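Local coordinates for similar to yteR (Bacilus subtilis) (Clostridium acetobutylicum, PDB 4WU0), which is a glycoside hydrolase of family 105 that probably hydrolyses unsaturated rhamnogalacturonan fragments released during pectin breakdown, at residues Thr20-Leu31 / Phe49-Ile58; Ile227-Leu238 / Tyr282-Thr290. All blocks are in the same frame, centred on the assembly; numbering follows the deposited sequence.

Contact 1: residues Thr20-Leu31 / Phe49-Ile58; sequences TDHWGYEYGLTL and FIIKTMDTFI
Phe-57 is approached from two directions by the loop before helix 25-41: the edge of Trp-23 points into one of its faces, while the backbone carbonyl oxygen of His-22 comes close to the ring's outer end, obliquely to its plane. The six-membered ring of Trp-23 and the Phe-57 ring stand at 71° with centroids 5.2 Å apart, a T-shaped pair in which Trp-23 CE3 comes within 3.5 Å of Phe-57 CG. On the other face lies Phe-57's own neighbour, the methyl CG2 of Thr-56, so the ring is sandwiched. His-22 O sits 3.2 Å from Phe-57 CZ. With CG anti to the backbone N (chi1 -179°), the Trp-23 side chain extends toward Phe-57, and Met-54, bent along its chain, lays CE near the same indole at CZ3. The indole NE1 is satisfied elsewhere, by His-76 O.

Farther along, the two helices run nearly antiparallel, and Leu-31 supplies a knob that fills a hole formed by Phe-49, Ile-50, Thr-53 and Met-54. Its two methyls divide the work: CD1 takes Met-54 SD at 3.6 Å and meets the methyl of Thr-53 tip to tip, whereas CD2 faces Ile-50 CG1 and the Phe-49 ring. The hydroxyl of Thr-53 is turned back to Phe-49 O (OG1 to O, 2.9 Å), which presents the methyl CG2 to the knob and to Thr-20 CG2.

No hydrogen bond crosses between the segments. Within the loop, Asp-21 OD1 accepts from His-22 ND1 at 3.0 Å and from Tyr-27 OH at 2.6 Å, on opposite faces of the carboxylate; the Tyr-27 bond ties the loop to the following helix's first turn. Helices 25-41 and 44-54, consecutive and antiparallel, pack as an alpha-alpha hairpin, in keeping with this family's six-hairpin, (alpha/alpha)6 fold.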
loop_
_atom_site.group_PDB
_atom_site.type_symbol
_atom_site.label_atom_id
_atom_site.label_comp_id
_atom_site.label_asym_id
_atom_site.label_seq_id
_atom_site.Cartn_x
_atom_site.Cartn_y
_atom_site.Cartn_z
ATOM N N THR A 20 -2.196 10.583 14.240
ATOM C CA THR A 20 -3.141 11.710 14.286
ATOM C C THR A 20 -2.553 13.091 13.944
ATOM O O THR A 20 -3.244 14.094 14.105
ATOM C CB THR A 20 -3.823 11.778 15.686
ATOM O OG1 THR A 20 -2.828 11.745 16.712
ATOM C CG2 THR A 20 -4.774 10.572 15.882
ATOM N N ASP A 21 -1.309 13.156 13.462
ATOM C CA ASP A 21 -0.626 14.446 13.299
ATOM C C ASP A 21 -0.753 15.069 11.915
ATOM O O ASP A 21 -0.406 16.240 11.721
ATOM C CB ASP A 21 0.846 14.382 13.746
ATOM C CG ASP A 21 1.694 13.474 12.906
ATOM O OD1 ASP A 21 1.140 12.731 12.072
ATOM O OD2 ASP A 21 2.938 13.476 13.126
ATOM N N HIS A 22 -1.293 14.311 10.968
ATOM C CA HIS A 22 -1.628 14.844 9.645
ATOM C C HIS A 22 -2.518 13.826 8.960
ATOM O O HIS A 22 -2.646 12.716 9.451
ATOM C CB HIS A 22 -0.373 15.148 8.810
ATOM C CG HIS A 22 0.336 13.937 8.283
ATOM N ND1 HIS A 22 1.105 13.117 9.079
ATOM C CD2 HIS A 22 0.448 13.446 7.027
ATOM C CE1 HIS A 22 1.615 12.142 8.344
ATOM N NE2 HIS A 22 1.233 12.321 7.096
ATOM N N TRP A 23 -3.146 14.190 7.843
ATOM C CA TRP A 23 -3.992 13.246 7.114
ATOM C C TRP A 23 -3.080 12.347 6.292
ATOM O O TRP A 23 -2.882 12.548 5.090
ATOM C CB TRP A 23 -4.975 14.024 6.243
ATOM C CG TRP A 23 -5.956 13.255 5.423
ATOM C CD1 TRP A 23 -6.005 13.198 4.059
ATOM C CD2 TRP A 23 -7.076 12.485 5.895
ATOM N NE1 TRP A 23 -7.079 12.433 3.654
ATOM C CE2 TRP A 23 -7.755 11.993 4.759
ATOM C CE3 TRP A 23 -7.569 12.170 7.165
ATOM C CZ2 TRP A 23 -8.900 11.189 4.853
ATOM C CZ3 TRP A 23 -8.692 11.362 7.260
ATOM C CH2 TRP A 23 -9.351 10.879 6.097
ATOM N N GLY A 24 -2.480 11.387 6.974
ATOM C CA GLY A 24 -1.499 10.512 6.381
ATOM C C GLY A 24 -2.055 9.170 5.964
ATOM O O GLY A 24 -2.696 8.504 6.755
ATOM N N TYR A 25 -1.803 8.793 4.714
ATOM C CA TYR A 25 -2.277 7.515 4.173
ATOM C C TYR A 25 -1.870 6.329 5.020
ATOM O O TYR A 25 -2.607 5.341 5.091
ATOM C CB TYR A 25 -1.737 7.300 2.744
ATOM C CG TYR A 25 -0.224 7.164 2.640
ATOM C CD1 TYR A 25 0.568 8.255 2.337
ATOM C CD2 TYR A 25 0.400 5.945 2.828
ATOM C CE1 TYR A 25 1.949 8.137 2.222
ATOM C CE2 TYR A 25 1.794 5.822 2.745
ATOM C CZ TYR A 25 2.555 6.918 2.429
ATOM O OH TYR A 25 3.934 6.794 2.318
ATOM N N GLU A 26 -0.714 6.414 5.674
ATOM C CA GLU A 26 -0.205 5.273 6.418
ATOM C C GLU A 26 -0.982 5.059 7.707
ATOM O O GLU A 26 -0.927 3.990 8.303
ATOM C CB GLU A 26 1.313 5.413 6.681
ATOM C CG GLU A 26 1.745 6.523 7.617
ATOM C CD GLU A 26 1.995 7.860 6.937
ATOM O OE1 GLU A 26 1.319 8.186 5.939
ATOM O OE2 GLU A 26 2.889 8.605 7.417
ATOM N N TYR A 27 -1.710 6.080 8.150
ATOM C CA TYR A 27 -2.502 5.965 9.360
ATOM C C TYR A 27 -3.779 5.162 9.090
ATOM O O TYR A 27 -4.110 4.247 9.841
ATOM C CB TYR A 27 -2.801 7.365 9.918
ATOM C CG TYR A 27 -1.562 8.167 10.264
ATOM C CD1 TYR A 27 -0.352 7.545 10.523
ATOM C CD2 TYR A 27 -1.614 9.553 10.350
ATOM C CE1 TYR A 27 0.784 8.293 10.866
ATOM C CE2 TYR A 27 -0.497 10.306 10.663
ATOM C CZ TYR A 27 0.698 9.655 10.946
ATOM O OH TYR A 27 1.814 10.384 11.270
ATOM N N GLY A 28 -4.473 5.450 7.990
ATOM C CA GLY A 28 -5.593 4.612 7.584
ATOM C C GLY A 28 -5.160 3.177 7.326
ATOM O O GLY A 28 -5.879 2.226 7.640
ATOM N N LEU A 29 -3.989 3.018 6.724
ATOM C CA LEU A 29 -3.433 1.691 6.458
ATOM C C LEU A 29 -3.262 0.873 7.760
ATOM O O LEU A 29 -3.608 -0.310 7.825
ATOM C CB LEU A 29 -2.092 1.840 5.755
ATOM C CG LEU A 29 -1.199 0.626 5.558
ATOM C CD1 LEU A 29 -1.851 -0.475 4.742
ATOM C CD2 LEU A 29 0.090 1.081 4.890
ATOM N N THR A 30 -2.725 1.518 8.786
ATOM C CA THR A 30 -2.515 0.867 10.071
ATOM C C THR A 30 -3.868 0.545 10.703
ATOM O O THR A 30 -4.065 -0.533 11.265
ATOM C CB THR A 30 -1.647 1.744 10.983
ATOM O OG1 THR A 30 -0.335 1.845 10.417
ATOM C CG2 THR A 30 -1.533 1.164 12.381
ATOM N N LEU A 31 -4.817 1.475 10.604
ATOM C CA LEU A 31 -6.135 1.216 11.122
ATOM C C LEU A 31 -6.850 0.078 10.377
ATOM O O LEU A 31 -7.627 -0.673 10.988
ATOM C CB LEU A 31 -6.999 2.487 11.098
ATOM C CG LEU A 31 -6.524 3.607 12.019
ATOM C CD1 LEU A 31 -7.451 4.814 11.881
ATOM C CD2 LEU A 31 -6.459 3.165 13.476
ATOM N N PHE A 49 -10.597 2.090 19.322
ATOM C CA PHE A 49 -9.336 2.723 18.967
ATOM C C PHE A 49 -9.389 3.345 17.584
ATOM O O PHE A 49 -8.900 4.445 17.369
ATOM C CB PHE A 49 -8.177 1.725 19.025
ATOM C CG PHE A 49 -6.842 2.335 18.715
ATOM C CD1 PHE A 49 -6.211 3.138 19.643
ATOM C CD2 PHE A 49 -6.231 2.112 17.495
ATOM C CE1 PHE A 49 -4.983 3.704 19.371
ATOM C CE2 PHE A 49 -4.983 2.667 17.217
ATOM C CZ PHE A 49 -4.375 3.482 18.168
ATOM N N ILE A 50 -9.987 2.628 16.649
ATOM C CA ILE A 50 -10.134 3.138 15.288
ATOM C C ILE A 50 -11.007 4.383 15.276
ATOM O O ILE A 50 -10.647 5.389 14.678
ATOM C CB ILE A 50 -10.706 2.057 14.369
ATOM C CG1 ILE A 50 -9.710 0.910 14.250
ATOM C CG2 ILE A 50 -10.974 2.622 12.979
ATOM C CD1 ILE A 50 -10.310 -0.331 13.629
ATOM N N ILE A 51 -12.129 4.324 15.979
ATOM C CA ILE A 51 -13.043 5.446 16.032
ATOM C C ILE A 51 -12.352 6.671 16.616
ATOM O O ILE A 51 -12.428 7.773 16.052
ATOM C CB ILE A 51 -14.297 5.075 16.847
ATOM C CG1 ILE A 51 -15.132 4.034 16.083
ATOM C CG2 ILE A 51 -15.133 6.307 17.171
ATOM C CD1 ILE A 51 -16.271 3.400 16.908
ATOM N N LYS A 52 -11.677 6.478 17.750
ATOM C CA LYS A 52 -11.040 7.580 18.458
ATOM C C LYS A 52 -9.959 8.221 17.598
ATOM O O LYS A 52 -9.847 9.447 17.557
ATOM C CB LYS A 52 -10.455 7.099 19.793
ATOM C CG LYS A 52 -9.393 8.021 20.394
ATOM C CD LYS A 52 -8.845 7.479 21.708
ATOM C CE LYS A 52 -7.993 6.228 21.521
ATOM N NZ LYS A 52 -6.640 6.560 21.007
ATOM N N THR A 53 -9.184 7.396 16.891
ATOM C CA THR A 53 -8.136 7.910 16.008
ATOM C C THR A 53 -8.768 8.781 14.895
ATOM O O THR A 53 -8.330 9.912 14.634
ATOM C CB THR A 53 -7.318 6.756 15.397
ATOM O OG1 THR A 53 -6.681 6.019 16.452
ATOM C CG2 THR A 53 -6.251 7.283 14.419
ATOM N N MET A 54 -9.818 8.277 14.272
ATOM C CA MET A 54 -10.405 9.012 13.152
ATOM C C MET A 54 -11.190 10.230 13.599
ATOM O O MET A 54 -11.437 11.118 12.794
ATOM C CB MET A 54 -11.260 8.108 12.280
ATOM C CG MET A 54 -10.465 7.041 11.547
ATOM S SD MET A 54 -9.115 7.671 10.544
ATOM C CE MET A 54 -10.036 8.590 9.364
ATOM N N ASP A 55 -11.552 10.297 14.879
ATOM C CA ASP A 55 -12.222 11.479 15.409
ATOM C C ASP A 55 -11.359 12.732 15.323
ATOM O O ASP A 55 -11.871 13.859 15.339
ATOM C CB ASP A 55 -12.693 11.253 16.849
ATOM C CG ASP A 55 -14.036 10.516 16.931
ATOM O OD1 ASP A 55 -14.804 10.498 15.945
ATOM O OD2 ASP A 55 -14.339 9.964 18.007
ATOM N N THR A 56 -10.043 12.559 15.253
ATOM C CA THR A 56 -9.147 13.685 15.004
ATOM C C THR A 56 -9.469 14.350 13.675
ATOM O O THR A 56 -9.367 15.584 13.549
ATOM C CB THR A 56 -7.677 13.219 14.964
ATOM O OG1 THR A 56 -7.231 12.961 16.294
ATOM C CG2 THR A 56 -6.764 14.282 14.355
ATOM N N PHE A 57 -9.820 13.529 12.695
ATOM C CA PHE A 57 -9.928 13.997 11.310
ATOM C C PHE A 57 -11.345 14.309 10.874
ATOM O O PHE A 57 -11.557 15.226 10.091
ATOM C CB PHE A 57 -9.351 12.938 10.363
ATOM C CG PHE A 57 -7.915 12.618 10.640
ATOM C CD1 PHE A 57 -6.933 13.562 10.416
ATOM C CD2 PHE A 57 -7.549 11.379 11.134
ATOM C CE1 PHE A 57 -5.588 13.287 10.690
ATOM C CE2 PHE A 57 -6.208 11.078 11.400
ATOM C CZ PHE A 57 -5.228 12.037 11.174
ATOM N N ILE A 58 -12.308 13.512 11.319
ATOM C CA ILE A 58 -13.657 13.613 10.763
ATOM C C ILE A 58 -14.574 14.442 11.642
ATOM O O ILE A 58 -15.014 14.004 12.718
ATOM C CB ILE A 58 -14.291 12.234 10.532
ATOM C CG1 ILE A 58 -13.303 11.280 9.846
ATOM C CG2 ILE A 58 -15.539 12.360 9.693
ATOM C CD1 ILE A 58 -12.722 11.815 8.534
#

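Contact 2: residues Ile227-Leu238 / Tyr282-Thr290; sequences IKILNNCVTALL and YLPESLKET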
loop_
_atom_site.group_PDB
_atom_site.type_symbol
_atom_site.label_atom_id
_atom_site.label_comp_id
_atom_site.label_asym_id
_atom_site.label_seq_id
_atom_site.Cartn_x
_atom_site.Cartn_y
_atom_site.Cartn_z
ATOM N N ILE A 227 -5.267 -10.305 -12.721
ATOM C CA ILE A 227 -4.755 -11.507 -12.087
ATOM C C ILE A 227 -3.431 -11.929 -12.729
ATOM O O ILE A 227 -2.479 -12.287 -12.027
ATOM C CB ILE A 227 -5.814 -12.634 -12.114
ATOM C CG1 ILE A 227 -6.961 -12.271 -11.167
ATOM C CG2 ILE A 227 -5.226 -13.996 -11.715
ATOM C CD1 ILE A 227 -8.207 -13.136 -11.309
ATOM N N LYS A 228 -3.355 -11.851 -14.053
ATOM C CA LYS A 228 -2.116 -12.170 -14.750
ATOM C C LYS A 228 -0.983 -11.230 -14.329
ATOM O O LYS A 228 0.141 -11.675 -14.083
ATOM C CB LYS A 228 -2.326 -12.130 -16.273
ATOM C CG LYS A 228 -1.066 -12.396 -17.058
ATOM C CD LYS A 228 -1.341 -12.270 -18.553
ATOM C CE LYS A 228 -0.228 -12.850 -19.394
ATOM N NZ LYS A 228 -0.540 -12.683 -20.854
ATOM N N ILE A 229 -1.266 -9.932 -14.263
ATOM C CA ILE A 229 -0.270 -8.967 -13.828
ATOM C C ILE A 229 0.216 -9.313 -12.426
ATOM O O ILE A 229 1.406 -9.276 -12.146
ATOM C CB ILE A 229 -0.855 -7.518 -13.839
ATOM C CG1 ILE A 229 -1.118 -7.078 -15.278
ATOM C CG2 ILE A 229 0.072 -6.522 -13.123
ATOM C CD1 ILE A 229 -1.895 -5.778 -15.390
ATOM N N LEU A 230 -0.706 -9.662 -11.530
ATOM C CA LEU A 230 -0.301 -10.043 -10.181
ATOM C C LEU A 230 0.616 -11.276 -10.187
ATOM O O LEU A 230 1.651 -11.314 -9.492
ATOM C CB LEU A 230 -1.527 -10.281 -9.296
ATOM C CG LEU A 230 -1.227 -10.752 -7.868
ATOM C CD1 LEU A 230 -0.387 -9.765 -7.092
ATOM C CD2 LEU A 230 -2.527 -10.998 -7.109
ATOM N N ASN A 231 0.247 -12.290 -10.962
ATOM C CA ASN A 231 1.096 -13.467 -11.069
ATOM C C ASN A 231 2.470 -13.095 -11.588
ATOM O O ASN A 231 3.477 -13.599 -11.087
ATOM C CB ASN A 231 0.468 -14.529 -11.957
ATOM C CG ASN A 231 -0.500 -15.393 -11.208
ATOM O OD1 ASN A 231 -0.134 -16.430 -10.669
ATOM N ND2 ASN A 231 -1.743 -14.966 -11.152
ATOM N N ASN A 232 2.512 -12.266 -12.618
ATOM C CA ASN A 232 3.796 -11.853 -13.185
ATOM C C ASN A 232 4.656 -11.092 -12.182
ATOM O O ASN A 232 5.885 -11.268 -12.150
ATOM C CB ASN A 232 3.577 -11.006 -14.448
ATOM C CG ASN A 232 3.030 -11.805 -15.600
ATOM O OD1 ASN A 232 3.115 -13.030 -15.627
ATOM N ND2 ASN A 232 2.471 -11.111 -16.572
ATOM N N CYS A 233 4.018 -10.249 -11.376
ATOM C CA CYS A 233 4.740 -9.491 -10.358
ATOM C C CYS A 233 5.306 -10.436 -9.305
ATOM O O CYS A 233 6.425 -10.251 -8.845
ATOM C CB CYS A 233 3.829 -8.464 -9.679
ATOM S SG CYS A 233 3.447 -6.999 -10.712
ATOM N N VAL A 234 4.522 -11.439 -8.918
ATOM C CA VAL A 234 4.951 -12.389 -7.911
ATOM C C VAL A 234 6.112 -13.205 -8.440
ATOM O O VAL A 234 7.099 -13.412 -7.722
ATOM C CB VAL A 234 3.769 -13.290 -7.465
ATOM C CG1 VAL A 234 4.264 -14.546 -6.711
ATOM C CG2 VAL A 234 2.801 -12.479 -6.627
ATOM N N THR A 235 6.016 -13.691 -9.680
ATOM C CA THR A 235 7.143 -14.376 -10.307
ATOM C C THR A 235 8.414 -13.528 -10.248
ATOM O O THR A 235 9.506 -14.008 -9.894
ATOM C CB THR A 235 6.813 -14.753 -11.759
ATOM O OG1 THR A 235 5.715 -15.670 -11.744
ATOM C CG2 THR A 235 8.000 -15.368 -12.473
ATOM N N ALA A 236 8.271 -12.257 -10.585
ATOM C CA ALA A 236 9.424 -11.363 -10.628
ATOM C C ALA A 236 9.982 -11.120 -9.224
ATOM O O ALA A 236 11.196 -11.063 -9.027
ATOM C CB ALA A 236 9.043 -10.048 -11.281
ATOM N N LEU A 237 9.106 -10.963 -8.247
ATOM C CA LEU A 237 9.564 -10.759 -6.881
ATOM C C LEU A 237 10.218 -12.010 -6.301
ATOM O O LEU A 237 11.188 -11.912 -5.550
ATOM C CB LEU A 237 8.431 -10.274 -5.979
ATOM C CG LEU A 237 7.957 -8.867 -6.293
ATOM C CD1 LEU A 237 6.568 -8.623 -5.699
ATOM C CD2 LEU A 237 8.966 -7.851 -5.764
ATOM N N LEU A 238 9.708 -13.196 -6.627
ATOM C CA LEU A 238 10.319 -14.395 -6.086
ATOM C C LEU A 238 11.745 -14.592 -6.611
ATOM O O LEU A 238 12.601 -15.156 -5.916
ATOM C CB LEU A 238 9.440 -15.631 -6.350
ATOM C CG LEU A 238 8.165 -15.650 -5.486
ATOM C CD1 LEU A 238 7.223 -16.764 -5.879
ATOM C CD2 LEU A 238 8.517 -15.790 -4.020
ATOM N N TYR A 282 -5.965 -16.365 -6.770
ATOM C CA TYR A 282 -5.288 -15.622 -7.819
ATOM C C TYR A 282 -3.927 -16.222 -8.103
ATOM O O TYR A 282 -3.454 -16.184 -9.243
ATOM C CB TYR A 282 -5.116 -14.141 -7.467
ATOM C CG TYR A 282 -6.357 -13.442 -6.997
ATOM C CD1 TYR A 282 -7.610 -13.880 -7.363
ATOM C CD2 TYR A 282 -6.269 -12.324 -6.180
ATOM C CE1 TYR A 282 -8.743 -13.231 -6.918
ATOM C CE2 TYR A 282 -7.383 -11.679 -5.738
ATOM C CZ TYR A 282 -8.623 -12.130 -6.107
ATOM O OH TYR A 282 -9.778 -11.497 -5.673
ATOM N N LEU A 283 -3.315 -16.783 -7.062
ATOM C CA LEU A 283 -1.995 -17.383 -7.151
ATOM C C LEU A 283 -2.151 -18.869 -6.825
ATOM O O LEU A 283 -3.060 -19.249 -6.067
ATOM C CB LEU A 283 -1.050 -16.731 -6.144
ATOM C CG LEU A 283 -0.872 -15.215 -6.231
ATOM C CD1 LEU A 283 -0.059 -14.684 -5.053
ATOM C CD2 LEU A 283 -0.192 -14.831 -7.547
ATOM N N PRO A 284 -1.290 -19.703 -7.396
ATOM C CA PRO A 284 -1.461 -21.147 -7.193
ATOM C C PRO A 284 -1.205 -21.612 -5.755
ATOM O O PRO A 284 -0.361 -21.037 -5.051
ATOM C CB PRO A 284 -0.421 -21.759 -8.142
ATOM C CG PRO A 284 0.598 -20.712 -8.336
ATOM C CD PRO A 284 -0.130 -19.400 -8.260
ATOM N N GLU A 285 -1.886 -22.681 -5.349
ATOM C CA GLU A 285 -1.773 -23.180 -3.984
ATOM C C GLU A 285 -0.377 -23.714 -3.697
ATOM O O GLU A 285 0.021 -23.862 -2.536
ATOM C CB GLU A 285 -2.829 -24.259 -3.716
ATOM C CG GLU A 285 -4.248 -23.706 -3.740
ATOM C CD GLU A 285 -5.308 -24.738 -3.424
ATOM O OE1 GLU A 285 -4.969 -25.788 -2.835
ATOM O OE2 GLU A 285 -6.485 -24.494 -3.776
ATOM N N SER A 286 0.367 -24.012 -4.757
ATOM C CA SER A 286 1.742 -24.489 -4.583
ATOM C C SER A 286 2.632 -23.437 -3.900
ATOM O O SER A 286 3.711 -23.774 -3.403
ATOM C CB SER A 286 2.330 -24.880 -5.935
ATOM O OG SER A 286 2.424 -23.735 -6.765
ATOM N N LEU A 287 2.190 -22.182 -3.850
ATOM C CA LEU A 287 2.967 -21.122 -3.217
ATOM C C LEU A 287 2.755 -21.015 -1.718
ATOM O O LEU A 287 3.361 -20.161 -1.066
ATOM C CB LEU A 287 2.640 -19.763 -3.850
ATOM C CG LEU A 287 3.314 -19.522 -5.189
ATOM C CD1 LEU A 287 2.748 -18.263 -5.832
ATOM C CD2 LEU A 287 4.806 -19.382 -4.998
ATOM N N LYS A 288 1.878 -21.845 -1.168
ATOM C CA LYS A 288 1.563 -21.760 0.260
ATOM C C LYS A 288 2.791 -21.844 1.152
ATOM O O LYS A 288 2.936 -21.023 2.046
ATOM C CB LYS A 288 0.590 -22.859 0.674
ATOM C CG LYS A 288 -0.826 -22.533 0.394
ATOM C CD LYS A 288 -1.735 -23.713 0.690
ATOM C CE LYS A 288 -3.187 -23.392 0.381
ATOM N NZ LYS A 288 -4.036 -24.600 0.619
ATOM N N GLU A 289 3.648 -22.846 0.945
ATOM C CA GLU A 289 4.808 -22.989 1.836
ATOM C C GLU A 289 5.778 -21.821 1.666
ATOM O O GLU A 289 6.372 -21.335 2.641
ATOM C CB GLU A 289 5.507 -24.331 1.650
ATOM C CG GLU A 289 4.697 -25.528 2.141
ATOM C CD GLU A 289 4.275 -25.413 3.600
ATOM O OE1 GLU A 289 5.110 -25.016 4.439
ATOM O OE2 GLU A 289 3.097 -25.715 3.902
ATOM N N THR A 290 5.927 -21.335 0.439
ATOM C CA THR A 290 6.773 -20.166 0.184
ATOM C C THR A 290 6.263 -18.966 0.959
ATOM O O THR A 290 7.031 -18.230 1.571
ATOM C CB THR A 290 6.801 -19.860 -1.315
ATOM O OG1 THR A 290 7.435 -20.955 -1.978
ATOM C CG2 THR A 290 7.551 -18.589 -1.628
#
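Helix 227-238 faces the chain 282-290, which leads into helix 288-302, and the two backbones diverge along the contact, from 6.0 Å between CA of Ile-227 and CA of Tyr-282 to 9.2 Å between CA of Leu-238 and CA of Thr-290. In the (alpha/alpha)6 fold expected for this family, helix 223-240 here packs against the link between helices 264-279 and 288-302 and the first turn of the latter.

A row of apolar side chains lines the helix surface. Ile-227 and Leu-230 approach the Tyr-282 ring, their CD1 and CD2 methyls lying near its CD1 and CD2 carbons respectively. Leu-283 reaches over with CD2 to Leu-230 and, at 3.9 Å, to CG2 of Val-234. The other branch of Val-234, CG1, meets Leu-287 CD1 tip to tip. Where the backbones are widest apart, Leu-238 bridges the gap with both branches: CD1 touches Leu-287 CD2 at 3.7 Å and CD2 touches the methyl of Thr-290. Outside these two segments, Tyr-282 also rests on Ile-213 of helix 199-215, and Leu-283 on Val-278.

One polar link interrupts this apolar row. Asn-231 holds CG beside its backbone N (chi1 -84°), and its amide spends both ND2 hydrogens on carbonyls close to its own plane, which should fix its rotation: one goes back along the helix to Ile-227 O at 2.9 Å, the other crosses to Tyr-282 O at 2.8 Å with an N-H...O angle of 161°.

Overall arrangement
From the N terminus, contact 1 closes first: the chain passes through helix 25-41, turns, and returns along helix 44-54, so the contact shuts a local hairpin with only 17 residues between its segments. Contact 2 opens much later and closes a longer loop of 43 residues; that excursion includes helix 264-279 and brings the chain back to helix 223-240 just before helix 288-302 begins. The two loops follow in series, neither nested nor crossed. Their centres lie 32 Å apart on opposite sides of the chain's centre, with nearest atoms about 15 Å apart, so each joins neighbouring helices in its own part of the helical fold without touching the other.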